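N-alpha-acetyltransferase 30 (Saccharomyces cerevisiae, PDB 6YGA) catalyses, as the catalytic subunit of the yeast NatC complex, acetyl transfer from acetyl-CoA to the N-terminal methionine of proteins such as the L-A virus GAG protein. Local coordinates at residues A17-L22 / T47-D52; K21-D24 / P30-I33; R37-Q42 / R78-M83; G63-K68 / E101-K106; G82-E87 / K97-I102. One frame throughout, in Å; residues are numbered along the deposited sequence.

Contact 1: residues A17-L22 / T47-D52; sequences ASIKKL and TYIAVD
No flat group takes part where Ile19 meets Ile49; the one ring in the two segments, Tyr48, turns to the other face of the strand, and the meeting is of branched aliphatic chains. The two isoleucines cross at about a right angle. On the strand side the work is done by the gamma methyl CG2 of Ile49, which lies 3.8 Å from Ile19 CD1 and equally far from Ile19 CG1, so it rests against the last bond of the helix residue. In Ile49 that methyl is anti to the carbonyl carbon while CG1 sits between the backbone N and the carbonyl carbon (chi1 51°). Thr47, two residues back on the same face of the strand, adds a looser touch, its CG2 standing 4.3 Å from Ile19 CD1. Tyr48, between them in sequence, packs on Leu99 and Ile102. Leu8 and Cys64 also touch Ile19, adding to its largely apolar surroundings. On the helix's outer side Lys20 makes a salt bridge to Glu56 of the N-alpha-acetyltransferase 35 chain. This is the layering of a GNAT fold, with helix 13-26 laid on one face of the central sheet.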
# COMPACT_ATOMS: atom_id res chain seq x y z
N ALA A 17 22.94 26.16 -7.45
CA ALA A 17 23.73 24.96 -7.19
C ALA A 17 23.81 24.66 -5.70
O ALA A 17 23.83 23.50 -5.29
CB ALA A 17 25.13 25.12 -7.77
N SER A 18 23.85 25.70 -4.86
CA SER A 18 23.95 25.49 -3.42
C SER A 18 22.70 24.81 -2.87
O SER A 18 22.79 23.99 -1.95
CB SER A 18 24.19 26.82 -2.71
OG SER A 18 25.17 27.60 -3.38
N ILE A 19 21.53 25.14 -3.43
CA ILE A 19 20.29 24.49 -3.01
C ILE A 19 20.32 23.01 -3.35
O ILE A 19 19.89 22.17 -2.55
CB ILE A 19 19.09 25.20 -3.67
CG1 ILE A 19 18.99 26.65 -3.19
CG2 ILE A 19 17.80 24.44 -3.39
CD1 ILE A 19 17.99 27.48 -3.96
N LYS A 20 20.84 22.67 -4.53
CA LYS A 20 20.93 21.27 -4.93
C LYS A 20 21.82 20.48 -3.98
O LYS A 20 21.50 19.34 -3.62
CB LYS A 20 21.43 21.16 -6.37
CG LYS A 20 21.99 19.79 -6.73
CD LYS A 20 21.76 19.46 -8.19
CE LYS A 20 22.17 18.03 -8.48
NZ LYS A 20 21.63 17.54 -9.78
N LYS A 21 22.94 21.07 -3.56
CA LYS A 21 23.85 20.38 -2.65
C LYS A 21 23.19 20.10 -1.30
O LYS A 21 23.34 19.01 -0.74
CB LYS A 21 25.13 21.19 -2.46
CG LYS A 21 26.25 20.42 -1.79
CD LYS A 21 26.75 19.29 -2.68
CE LYS A 21 28.01 18.64 -2.11
NZ LYS A 21 28.63 17.68 -3.06
N LEU A 22 22.46 21.08 -0.77
CA LEU A 22 21.78 20.89 0.51
C LEU A 22 20.77 19.75 0.44
O LEU A 22 20.78 18.84 1.27
CB LEU A 22 21.09 22.19 0.93
CG LEU A 22 21.91 23.28 1.60
CD1 LEU A 22 21.02 24.48 1.91
CD2 LEU A 22 22.55 22.75 2.87
N THR A 47 10.26 29.25 -3.57
CA THR A 47 11.47 28.64 -3.01
C THR A 47 12.19 29.68 -2.17
O THR A 47 12.44 30.80 -2.63
CB THR A 47 12.39 28.12 -4.12
OG1 THR A 47 11.74 27.04 -4.80
CG2 THR A 47 13.69 27.61 -3.53
N TYR A 48 12.53 29.31 -0.93
CA TYR A 48 13.18 30.21 0.01
C TYR A 48 14.46 29.57 0.53
O TYR A 48 14.57 28.35 0.59
CB TYR A 48 12.26 30.56 1.19
CG TYR A 48 11.19 31.56 0.83
CD1 TYR A 48 10.01 31.15 0.22
CD2 TYR A 48 11.36 32.91 1.10
CE1 TYR A 48 9.02 32.07 -0.11
CE2 TYR A 48 10.39 33.83 0.78
CZ TYR A 48 9.22 33.41 0.17
OH TYR A 48 8.25 34.33 -0.15
N ILE A 49 15.41 30.42 0.89
CA ILE A 49 16.68 29.98 1.47
C ILE A 49 16.87 30.66 2.81
O ILE A 49 16.30 31.72 3.10
CB ILE A 49 17.88 30.25 0.54
CG1 ILE A 49 17.87 31.71 0.08
CG2 ILE A 49 17.87 29.30 -0.64
CD1 ILE A 49 19.07 32.10 -0.76
N ALA A 50 17.70 30.04 3.65
CA ALA A 50 18.15 30.62 4.91
C ALA A 50 19.66 30.76 4.85
O ALA A 50 20.35 29.82 4.45
CB ALA A 50 17.74 29.74 6.10
N VAL A 51 20.16 31.94 5.21
CA VAL A 51 21.59 32.20 5.24
C VAL A 51 21.96 32.75 6.62
O VAL A 51 21.15 33.40 7.28
CB VAL A 51 22.03 33.19 4.13
CG1 VAL A 51 21.69 32.63 2.75
CG2 VAL A 51 21.40 34.57 4.33
N ASP A 52 23.18 32.44 7.06
CA ASP A 52 23.72 32.96 8.32
C ASP A 52 24.55 34.19 7.98
O ASP A 52 25.61 34.08 7.36
CB ASP A 52 24.56 31.90 9.03
CG ASP A 52 25.07 32.36 10.40
OD1 ASP A 52 24.86 33.54 10.77
OD2 ASP A 52 25.68 31.53 11.11

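Contact 2: residues K21-D24 / P30-I33; sequences KLID and PYSI
Asp24 and Tyr31 bury the most surface where helix 13-26 is faced by the loop that leads from it into helix 33-40. This is the helix-loop-helix segment following the first strand of the GNAT fold; in related N-terminal acetyltransferases the loop between these two helices helps form the peptide-binding groove, and it probably does so here.

The CB of Asp24 leaves the helix alongside the loop, not at it, and only the carboxylate end bends nearer. With CG beside the backbone N (chi1 -78°), the carboxylate oxygen OD1 arrives 4.0 Å from CB of Pro30, and the two side chains cross at about a right angle. The main polar partner of that oxygen lies a little further along the chain: OD1 is hydrogen-bonded to the hydroxyl of Tyr36 on helix 33-40, which ties the carboxylate across to the second helix.

Tyr31 meets Ile23 instead, through one ring carbon. Tyr36 and Met83 touch Tyr31 as well, and Ile23 reaches on to Cys64, Val66 and Ala85 of the sheet, so this pair carries the loop's packing down towards the strands.

Beyond the ring the loop turns into a helix. Ser32 is the N-cap residue; its OG receives weak hydrogen bonds from the backbone N of Tyr34 and Val35, and the same OG bonds to Ser54 OG of the N-alpha-acetyltransferase 35 chain. Back at the helix, the gamma methyl CG2 of Ile23 lies 4.3 Å from Tyr31 CE2.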
# COMPACT_ATOMS: atom_id res chain seq x y z
N LYS A 21 22.94 21.07 -3.56
CA LYS A 21 23.85 20.38 -2.65
C LYS A 21 23.19 20.10 -1.30
O LYS A 21 23.34 19.01 -0.74
CB LYS A 21 25.13 21.19 -2.46
CG LYS A 21 26.25 20.42 -1.79
CD LYS A 21 26.75 19.29 -2.68
CE LYS A 21 28.01 18.64 -2.11
NZ LYS A 21 28.63 17.68 -3.06
N LEU A 22 22.46 21.08 -0.77
CA LEU A 22 21.78 20.89 0.51
C LEU A 22 20.77 19.75 0.44
O LEU A 22 20.78 18.84 1.27
CB LEU A 22 21.09 22.19 0.93
CG LEU A 22 21.91 23.28 1.60
CD1 LEU A 22 21.02 24.48 1.91
CD2 LEU A 22 22.55 22.75 2.87
N ILE A 23 19.88 19.80 -0.56
CA ILE A 23 18.80 18.82 -0.63
C ILE A 23 19.34 17.43 -0.91
O ILE A 23 18.84 16.43 -0.38
CB ILE A 23 17.77 19.27 -1.69
CG1 ILE A 23 17.07 20.56 -1.24
CG2 ILE A 23 16.75 18.18 -1.96
CD1 ILE A 23 16.16 21.17 -2.28
N ASP A 24 20.39 17.32 -1.74
CA ASP A 24 20.91 16.01 -2.11
C ASP A 24 21.57 15.29 -0.94
O ASP A 24 21.55 14.06 -0.89
CB ASP A 24 21.92 16.14 -3.26
CG ASP A 24 21.24 16.35 -4.60
OD1 ASP A 24 20.04 16.01 -4.73
OD2 ASP A 24 21.91 16.83 -5.54
N PRO A 30 18.36 10.62 -5.02
CA PRO A 30 18.50 12.05 -5.35
C PRO A 30 17.59 12.52 -6.47
O PRO A 30 16.80 11.75 -7.02
CB PRO A 30 19.97 12.15 -5.75
CG PRO A 30 20.22 10.86 -6.45
CD PRO A 30 19.36 9.81 -5.74
N TYR A 31 17.71 13.79 -6.81
CA TYR A 31 16.94 14.41 -7.88
C TYR A 31 17.87 14.86 -9.00
O TYR A 31 19.01 15.25 -8.76
CB TYR A 31 16.15 15.62 -7.36
CG TYR A 31 15.17 15.28 -6.25
CD1 TYR A 31 14.56 14.04 -6.19
CD2 TYR A 31 14.87 16.21 -5.27
CE1 TYR A 31 13.68 13.72 -5.18
CE2 TYR A 31 13.98 15.91 -4.25
CZ TYR A 31 13.39 14.66 -4.21
OH TYR A 31 12.50 14.35 -3.21
N SER A 32 17.37 14.78 -10.23
CA SER A 32 18.13 15.28 -11.36
C SER A 32 18.05 16.81 -11.41
O SER A 32 17.29 17.44 -10.67
CB SER A 32 17.63 14.68 -12.67
OG SER A 32 16.36 15.21 -13.03
N ILE A 33 18.86 17.40 -12.29
CA ILE A 33 18.82 18.85 -12.47
C ILE A 33 17.43 19.29 -12.91
O ILE A 33 16.94 20.36 -12.50
CB ILE A 33 19.90 19.29 -13.48
CG1 ILE A 33 21.30 19.17 -12.86
CG2 ILE A 33 19.66 20.71 -13.97
CD1 ILE A 33 22.42 19.63 -13.78

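Contact 3: residues R37-Q42 / R78-M83; sequences RYFLNQ and RGYIGM. With EDO (1,2-ethanediol), chain K.
Phe39 reaches down from helix 33-40 and makes every close approach to strand 76-86 by way of two neighbouring ring atoms, CE2 and CZ. This is the compact part of the contact. CZ lies 4.1 Å from the CA of Gly82, which has no side chain of its own to stand between ring and backbone. The same CZ meets Tyr80 CE2 at 4.2 Å, each of these atoms near the plane of the other ring, so the two aromatics touch at their edges rather than stacking. Met83, modelled as selenomethionine, completes the grip: its SE is 4.0 Å from Phe39 CE2 and 4.5 Å from the ring centroid, 29° off the ring normal, an oblique Met-aromatic contact. Bends at chi2 (95°) and chi3 fold the chain back to bring the selenium there. Tyr38 adds CD2 over one face of the Phe39 ring.

Away from this cluster the contact is looser. Tyr80, partly exposed, continues past Phe39 to put its hydroxyl in a hydrogen bond with Glu118. A molecule of 1,2-ethanediol, probably from the crystallisation liquor, makes a weak hydrogen bond from O2 to Gly82 O, 3.3 Å away. The far side of the helix, by contrast, faces other subunits, and there Arg37 forms a salt bridge with Asp32 of the N-alpha-acetyltransferase 38 chain.

Gly82 and Met83 both face Val66 and so form a classic beta bulge, which in GNAT enzymes helps splay the sheet and form the acetyl-CoA site, and probably does so here.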
# COMPACT_ATOMS: atom_id res chain seq x y z
N ARG A 37 14.72 22.06 -11.85
CA ARG A 37 14.30 23.05 -12.83
C ARG A 37 12.79 23.06 -12.99
O ARG A 37 12.21 24.10 -13.34
CB ARG A 37 15.00 22.79 -14.16
CG ARG A 37 15.22 24.03 -14.98
CD ARG A 37 16.57 24.00 -15.68
NE ARG A 37 17.67 24.33 -14.78
CZ ARG A 37 18.07 25.57 -14.51
NH1 ARG A 37 17.43 26.60 -15.04
NH2 ARG A 37 19.09 25.77 -13.69
N TYR A 38 12.13 21.93 -12.74
CA TYR A 38 10.67 21.89 -12.77
C TYR A 38 10.08 22.76 -11.67
O TYR A 38 9.07 23.44 -11.89
CB TYR A 38 10.20 20.44 -12.63
CG TYR A 38 8.77 20.28 -12.13
CD1 TYR A 38 7.70 20.49 -12.98
CD2 TYR A 38 8.51 19.92 -10.82
CE1 TYR A 38 6.40 20.34 -12.54
CE2 TYR A 38 7.22 19.77 -10.36
CZ TYR A 38 6.16 19.98 -11.22
OH TYR A 38 4.88 19.83 -10.77
N PHE A 39 10.70 22.75 -10.49
CA PHE A 39 10.22 23.58 -9.39
C PHE A 39 10.63 25.04 -9.55
O PHE A 39 9.79 25.94 -9.54
CB PHE A 39 10.74 23.04 -8.05
CG PHE A 39 9.91 21.92 -7.48
CD1 PHE A 39 8.77 22.19 -6.75
CD2 PHE A 39 10.30 20.59 -7.64
CE1 PHE A 39 8.01 21.17 -6.21
CE2 PHE A 39 9.54 19.56 -7.10
CZ PHE A 39 8.40 19.85 -6.38
N LEU A 40 11.93 25.29 -9.71
CA LEU A 40 12.46 26.64 -9.53
C LEU A 40 12.18 27.55 -10.71
O LEU A 40 12.00 28.76 -10.53
CB LEU A 40 13.96 26.58 -9.25
CG LEU A 40 14.41 26.41 -7.79
CD1 LEU A 40 13.88 25.12 -7.16
CD2 LEU A 40 15.92 26.48 -7.70
N ASN A 41 12.14 27.01 -11.93
CA ASN A 41 11.88 27.85 -13.09
C ASN A 41 10.40 28.20 -13.22
O ASN A 41 10.07 29.31 -13.65
CB ASN A 41 12.38 27.16 -14.36
CG ASN A 41 13.88 27.28 -14.52
OD1 ASN A 41 14.64 26.86 -13.64
ND2 ASN A 41 14.31 27.85 -15.63
N GLN A 42 9.51 27.30 -12.82
CA GLN A 42 8.08 27.55 -12.96
C GLN A 42 7.46 28.19 -11.72
O GLN A 42 6.50 28.96 -11.85
CB GLN A 42 7.36 26.24 -13.29
CG GLN A 42 7.87 25.61 -14.58
CD GLN A 42 7.10 24.36 -14.98
OE1 GLN A 42 6.96 23.42 -14.19
NE2 GLN A 42 6.60 24.35 -16.21
N ARG A 78 -3.97 24.03 -4.61
CA ARG A 78 -3.23 23.19 -3.66
C ARG A 78 -1.76 23.58 -3.69
O ARG A 78 -1.07 23.38 -4.70
CB ARG A 78 -3.41 21.71 -3.99
CG ARG A 78 -2.42 20.81 -3.28
CD ARG A 78 -2.84 19.35 -3.35
NE ARG A 78 -4.03 19.10 -2.56
CZ ARG A 78 -4.64 17.92 -2.48
NH1 ARG A 78 -4.16 16.88 -3.15
NH2 ARG A 78 -5.72 17.78 -1.73
N GLY A 79 -1.28 24.15 -2.59
CA GLY A 79 0.15 24.31 -2.41
C GLY A 79 0.80 22.99 -2.03
O GLY A 79 0.18 22.12 -1.42
N TYR A 80 2.07 22.85 -2.41
CA TYR A 80 2.79 21.60 -2.21
C TYR A 80 4.21 21.89 -1.77
O TYR A 80 4.90 22.71 -2.40
CB TYR A 80 2.79 20.76 -3.50
CG TYR A 80 3.56 19.47 -3.38
CD1 TYR A 80 3.07 18.41 -2.64
CD2 TYR A 80 4.78 19.31 -4.03
CE1 TYR A 80 3.77 17.23 -2.53
CE2 TYR A 80 5.49 18.13 -3.94
CZ TYR A 80 4.98 17.09 -3.19
OH TYR A 80 5.68 15.91 -3.09
N ILE A 81 4.65 21.24 -0.70
CA ILE A 81 6.01 21.37 -0.19
C ILE A 81 6.81 20.18 -0.71
O ILE A 81 6.62 19.05 -0.26
CB ILE A 81 6.03 21.43 1.35
CG1 ILE A 81 5.25 22.66 1.84
CG2 ILE A 81 7.46 21.45 1.87
CD1 ILE A 81 5.21 22.80 3.35
N GLY A 82 7.69 20.44 -1.67
CA GLY A 82 8.45 19.38 -2.30
C GLY A 82 9.69 18.97 -1.53
O GLY A 82 9.91 17.78 -1.29
N MSE A 83 10.49 19.95 -1.13
CA MSE A 83 11.73 19.67 -0.41
C MSE A 83 11.98 20.62 0.76
O MSE A 83 11.65 21.80 0.71
CB MSE A 83 12.93 19.71 -1.36
CG MSE A 83 12.94 18.62 -2.40
SE MSE A 83 12.14 19.15 -4.11
CE MSE A 83 13.63 20.18 -4.82
C1 EDO K . 8.08 17.22 3.61
O1 EDO K . 9.06 17.16 4.66
C2 EDO K . 8.70 17.88 2.39
O2 EDO K . 9.81 17.09 1.95

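Contact 4: residues G63-K68 / E101-K106; sequences GCIVCK and EIAIDK
Ala103 packs its single methyl against Ile65 and Cys67, seating helix 95-109 on the central sheet of the GNAT fold. The helix here lies over strand 61-72, two places away from strand 114-120, to which it leads.

Carbon-to-carbon packing comes first. Ile65 is trans about chi1 (-175°), placing CG1 opposite the backbone N and sending the chain out to CD1, which stops 3.7 Å from Ala103 CB. Its other branch, CG2, is also near, at 4.0 Å from the same methyl, so Ile65 holds Ala103 with both arms. With so short a side chain on the helix, the backbones come close: the CA atoms of Ile65 and Ala103 are 7.4 Å apart. Ile81, Leu84 and Tyr48 touch Ile65 on the sheet and fill in round it.

Polar interactions stay within each element or run along its own neighbourhood. The helix is carried by its backbone ladder, for example Asp105 N to Glu101 O at 2.9 Å, and farther along the helix Asp105 and Lys106 form salt bridges to Arg109 and Glu110. Strand 61-72 is bonded on both flanks: Ile65 pairs with Tyr48, and Val66 with Gly82 and Met83. Phe578 of the N-alpha-acetyltransferase 35 chain packs on Glu101, Ile104 and Asp105, extending the cover over the far side of the helix.

Sulfur makes the remaining touch. Cys67 lies on the same face of the strand as Ile65, and its SG approaches Ala103 CB to 3.9 Å.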
# COMPACT_ATOMS: atom_id res chain seq x y z
N GLY A 63 19.89 26.44 4.62
CA GLY A 63 18.61 25.76 4.63
C GLY A 63 17.75 26.29 3.51
O GLY A 63 17.93 27.42 3.05
N CYS A 64 16.82 25.46 3.05
CA CYS A 64 15.96 25.87 1.95
C CYS A 64 14.68 25.06 1.97
O CYS A 64 14.61 23.97 2.54
CB CYS A 64 16.67 25.71 0.60
SG CYS A 64 16.96 24.00 0.14
N ILE A 65 13.66 25.61 1.30
CA ILE A 65 12.39 24.93 1.10
C ILE A 65 11.96 25.19 -0.34
O ILE A 65 12.12 26.29 -0.86
CB ILE A 65 11.33 25.40 2.13
CG1 ILE A 65 10.04 24.59 2.00
CG2 ILE A 65 11.06 26.90 2.01
CD1 ILE A 65 9.05 24.88 3.10
N VAL A 66 11.45 24.15 -0.99
CA VAL A 66 11.08 24.20 -2.40
C VAL A 66 9.61 23.81 -2.51
O VAL A 66 9.22 22.73 -2.03
CB VAL A 66 11.96 23.28 -3.25
CG1 VAL A 66 11.62 23.44 -4.72
CG2 VAL A 66 13.43 23.57 -3.01
N CYS A 67 8.81 24.67 -3.13
CA CYS A 67 7.36 24.49 -3.16
C CYS A 67 6.83 24.73 -4.57
O CYS A 67 7.46 25.37 -5.40
CB CYS A 67 6.66 25.43 -2.18
SG CYS A 67 7.26 25.27 -0.48
N LYS A 68 5.63 24.18 -4.81
CA LYS A 68 4.88 24.43 -6.03
C LYS A 68 3.41 24.60 -5.66
O LYS A 68 3.00 24.31 -4.53
CB LYS A 68 5.03 23.28 -7.04
CG LYS A 68 4.10 22.11 -6.76
CD LYS A 68 4.29 20.97 -7.74
CE LYS A 68 3.14 19.97 -7.66
NZ LYS A 68 1.86 20.57 -8.14
N GLU A 101 7.09 28.24 7.66
CA GLU A 101 6.15 29.32 7.94
C GLU A 101 6.19 30.39 6.86
O GLU A 101 5.14 30.90 6.45
CB GLU A 101 6.46 29.94 9.31
CG GLU A 101 6.04 29.08 10.49
CD GLU A 101 6.37 29.71 11.83
OE1 GLU A 101 7.28 30.57 11.88
OE2 GLU A 101 5.73 29.35 12.84
N ILE A 102 7.38 30.74 6.37
CA ILE A 102 7.46 31.79 5.36
C ILE A 102 6.96 31.27 4.01
O ILE A 102 6.41 32.04 3.22
CB ILE A 102 8.90 32.35 5.27
CG1 ILE A 102 8.94 33.58 4.36
CG2 ILE A 102 9.87 31.29 4.77
CD1 ILE A 102 10.28 34.27 4.35
N ALA A 103 7.12 29.97 3.74
CA ALA A 103 6.61 29.41 2.49
C ALA A 103 5.09 29.31 2.51
O ALA A 103 4.43 29.65 1.52
CB ALA A 103 7.25 28.04 2.24
N ILE A 104 4.52 28.83 3.62
CA ILE A 104 3.07 28.74 3.72
C ILE A 104 2.45 30.13 3.69
O ILE A 104 1.39 30.35 3.08
CB ILE A 104 2.66 27.96 4.98
CG1 ILE A 104 3.15 26.51 4.89
CG2 ILE A 104 1.14 27.99 5.17
CD1 ILE A 104 2.74 25.66 6.08
N ASP A 105 3.10 31.10 4.33
CA ASP A 105 2.62 32.48 4.30
C ASP A 105 2.59 33.01 2.87
O ASP A 105 1.65 33.71 2.48
CB ASP A 105 3.49 33.36 5.19
CG ASP A 105 2.99 34.79 5.28
OD1 ASP A 105 3.20 35.56 4.32
OD2 ASP A 105 2.38 35.15 6.31
N LYS A 106 3.60 32.67 2.07
CA LYS A 106 3.63 33.09 0.67
C LYS A 106 2.50 32.43 -0.12
O LYS A 106 1.82 33.09 -0.91
CB LYS A 106 4.99 32.76 0.05
CG LYS A 106 5.09 33.03 -1.44
CD LYS A 106 4.85 34.49 -1.77
CE LYS A 106 5.04 34.77 -3.26
NZ LYS A 106 4.75 36.19 -3.60

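Contact 5: residues G82-E87 / K97-I102; sequences GMLAVE and KKLVEI. With EDO (1,2-ethanediol), chain K.
Leu84 sends its two methyls to two consecutive helix residues, Leu99 and Val100, inside the beta-alpha-beta crossover made by strand 76-86, helix 95-109 and strand 114-120. Its CD2 lies 3.7 Å from Val100 CG2, and the two side chains cross at about a right angle. CD1 is the looser branch, nearest to the CB of Leu99. An extended start (chi1 -177°) carries the fork of Leu84 out from the strand, so that one arm falls to each partner.

One layer out, Tyr130 of helix 124-131 touches both Leu84 and Val100, covering their side of the pair, while Ile65 of the adjoining strand touches Leu99. Met133 packs on Val100 as well. On the helix surface Lys98 and Glu101 form a long, weak ion pair.

Farther out, the turn between the segments carries the Arg-x-x-Gly-x-Ala form of the GNAT signature, which in this family cradles the pyrophosphate of coenzyme A at the helix N-terminus. Its arginine, Arg91, gives a weak hydrogen bond from NE to Val86 O. Back in the first shell, the looser branch, Leu84 CD1, stands 4.2 Å from Leu99 CB.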
# COMPACT_ATOMS: atom_id res chain seq x y z
N GLY A 82 7.69 20.44 -1.67
CA GLY A 82 8.45 19.38 -2.30
C GLY A 82 9.69 18.97 -1.53
O GLY A 82 9.91 17.78 -1.29
N MSE A 83 10.49 19.95 -1.13
CA MSE A 83 11.73 19.67 -0.41
C MSE A 83 11.98 20.62 0.76
O MSE A 83 11.65 21.80 0.71
CB MSE A 83 12.93 19.71 -1.36
CG MSE A 83 12.94 18.62 -2.40
SE MSE A 83 12.14 19.15 -4.11
CE MSE A 83 13.63 20.18 -4.82
N LEU A 84 12.59 20.08 1.82
CA LEU A 84 12.97 20.85 2.99
C LEU A 84 14.28 20.29 3.52
O LEU A 84 14.33 19.12 3.93
CB LEU A 84 11.89 20.80 4.08
CG LEU A 84 12.16 21.63 5.34
CD1 LEU A 84 12.26 23.11 5.00
CD2 LEU A 84 11.08 21.38 6.38
N ALA A 85 15.33 21.10 3.51
CA ALA A 85 16.64 20.68 3.96
C ALA A 85 17.26 21.77 4.83
O ALA A 85 17.11 22.96 4.54
CB ALA A 85 17.57 20.36 2.78
N VAL A 86 17.92 21.35 5.90
CA VAL A 86 18.66 22.25 6.79
C VAL A 86 20.02 21.62 7.04
O VAL A 86 20.11 20.42 7.32
CB VAL A 86 17.91 22.49 8.12
CG1 VAL A 86 18.83 23.16 9.14
CG2 VAL A 86 16.67 23.34 7.88
N GLU A 87 21.07 22.43 6.94
CA GLU A 87 22.43 21.92 7.10
C GLU A 87 22.63 21.33 8.49
O GLU A 87 22.05 21.79 9.48
CB GLU A 87 23.44 23.04 6.85
CG GLU A 87 24.84 22.55 6.54
CD GLU A 87 25.66 23.59 5.81
OE1 GLU A 87 25.06 24.49 5.18
OE2 GLU A 87 26.91 23.52 5.86
N LYS A 97 11.42 25.25 10.81
CA LYS A 97 10.08 25.73 11.10
C LYS A 97 9.85 27.11 10.50
O LYS A 97 8.76 27.41 10.01
CB LYS A 97 9.85 25.75 12.61
CG LYS A 97 8.52 26.36 13.03
CD LYS A 97 8.28 26.18 14.52
CE LYS A 97 6.96 26.80 14.94
NZ LYS A 97 6.66 26.51 16.37
N LYS A 98 10.87 27.97 10.52
CA LYS A 98 10.72 29.31 9.97
C LYS A 98 10.61 29.27 8.45
O LYS A 98 9.87 30.06 7.85
CB LYS A 98 11.88 30.20 10.40
CG LYS A 98 11.57 31.68 10.32
CD LYS A 98 10.38 32.02 11.21
CE LYS A 98 9.99 33.48 11.07
NZ LYS A 98 8.95 33.86 12.07
N LEU A 99 11.33 28.34 7.80
CA LEU A 99 11.22 28.21 6.35
C LEU A 99 9.84 27.72 5.94
O LEU A 99 9.29 28.18 4.94
CB LEU A 99 12.31 27.26 5.84
CG LEU A 99 13.72 27.84 5.69
CD1 LEU A 99 14.74 26.72 5.54
CD2 LEU A 99 13.78 28.78 4.50
N VAL A 100 9.27 26.78 6.70
CA VAL A 100 7.92 26.32 6.40
C VAL A 100 6.92 27.46 6.59
O VAL A 100 6.02 27.65 5.77
CB VAL A 100 7.56 25.10 7.27
CG1 VAL A 100 6.12 24.68 7.04
CG2 VAL A 100 8.50 23.94 6.97
N GLU A 101 7.09 28.24 7.66
CA GLU A 101 6.15 29.32 7.94
C GLU A 101 6.19 30.39 6.86
O GLU A 101 5.14 30.90 6.45
CB GLU A 101 6.46 29.94 9.31
CG GLU A 101 6.04 29.08 10.49
CD GLU A 101 6.37 29.71 11.83
OE1 GLU A 101 7.28 30.57 11.88
OE2 GLU A 101 5.73 29.35 12.84
N ILE A 102 7.38 30.74 6.37
CA ILE A 102 7.46 31.79 5.36
C ILE A 102 6.96 31.27 4.01
O ILE A 102 6.41 32.04 3.22
CB ILE A 102 8.90 32.35 5.27
CG1 ILE A 102 8.94 33.58 4.36
CG2 ILE A 102 9.87 31.29 4.77
CD1 ILE A 102 10.28 34.27 4.35
C1 EDO K . 8.08 17.22 3.61
O1 EDO K . 9.06 17.16 4.66
C2 EDO K . 8.70 17.88 2.39
O2 EDO K . 9.81 17.09 1.95

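How the contacts relate
Contacts 4 and 5 are the most central: neighbouring turns of helix 95-109 settle on the adjacent strands 61-72 and 76-86, through aliphatic side chains and one cysteine sulfur. Contacts 1 and 3 cover the opposite face of the same sheet with helices 13-26 and 33-40; contact 1 is aliphatic, whereas contact 3 is aromatic, with selenium, and includes the partly exposed Tyr80 and Gly82. Contact 2 lies farthest from the centre, joins helix 13-26 to the loop beyond it, and is the one with a carboxylate at its heart. Contacts 1 and 2 share that helix, and Met83 of contact 3 touches Ile23 and Tyr31 of contact 2, linking the peripheral loop to the sheet.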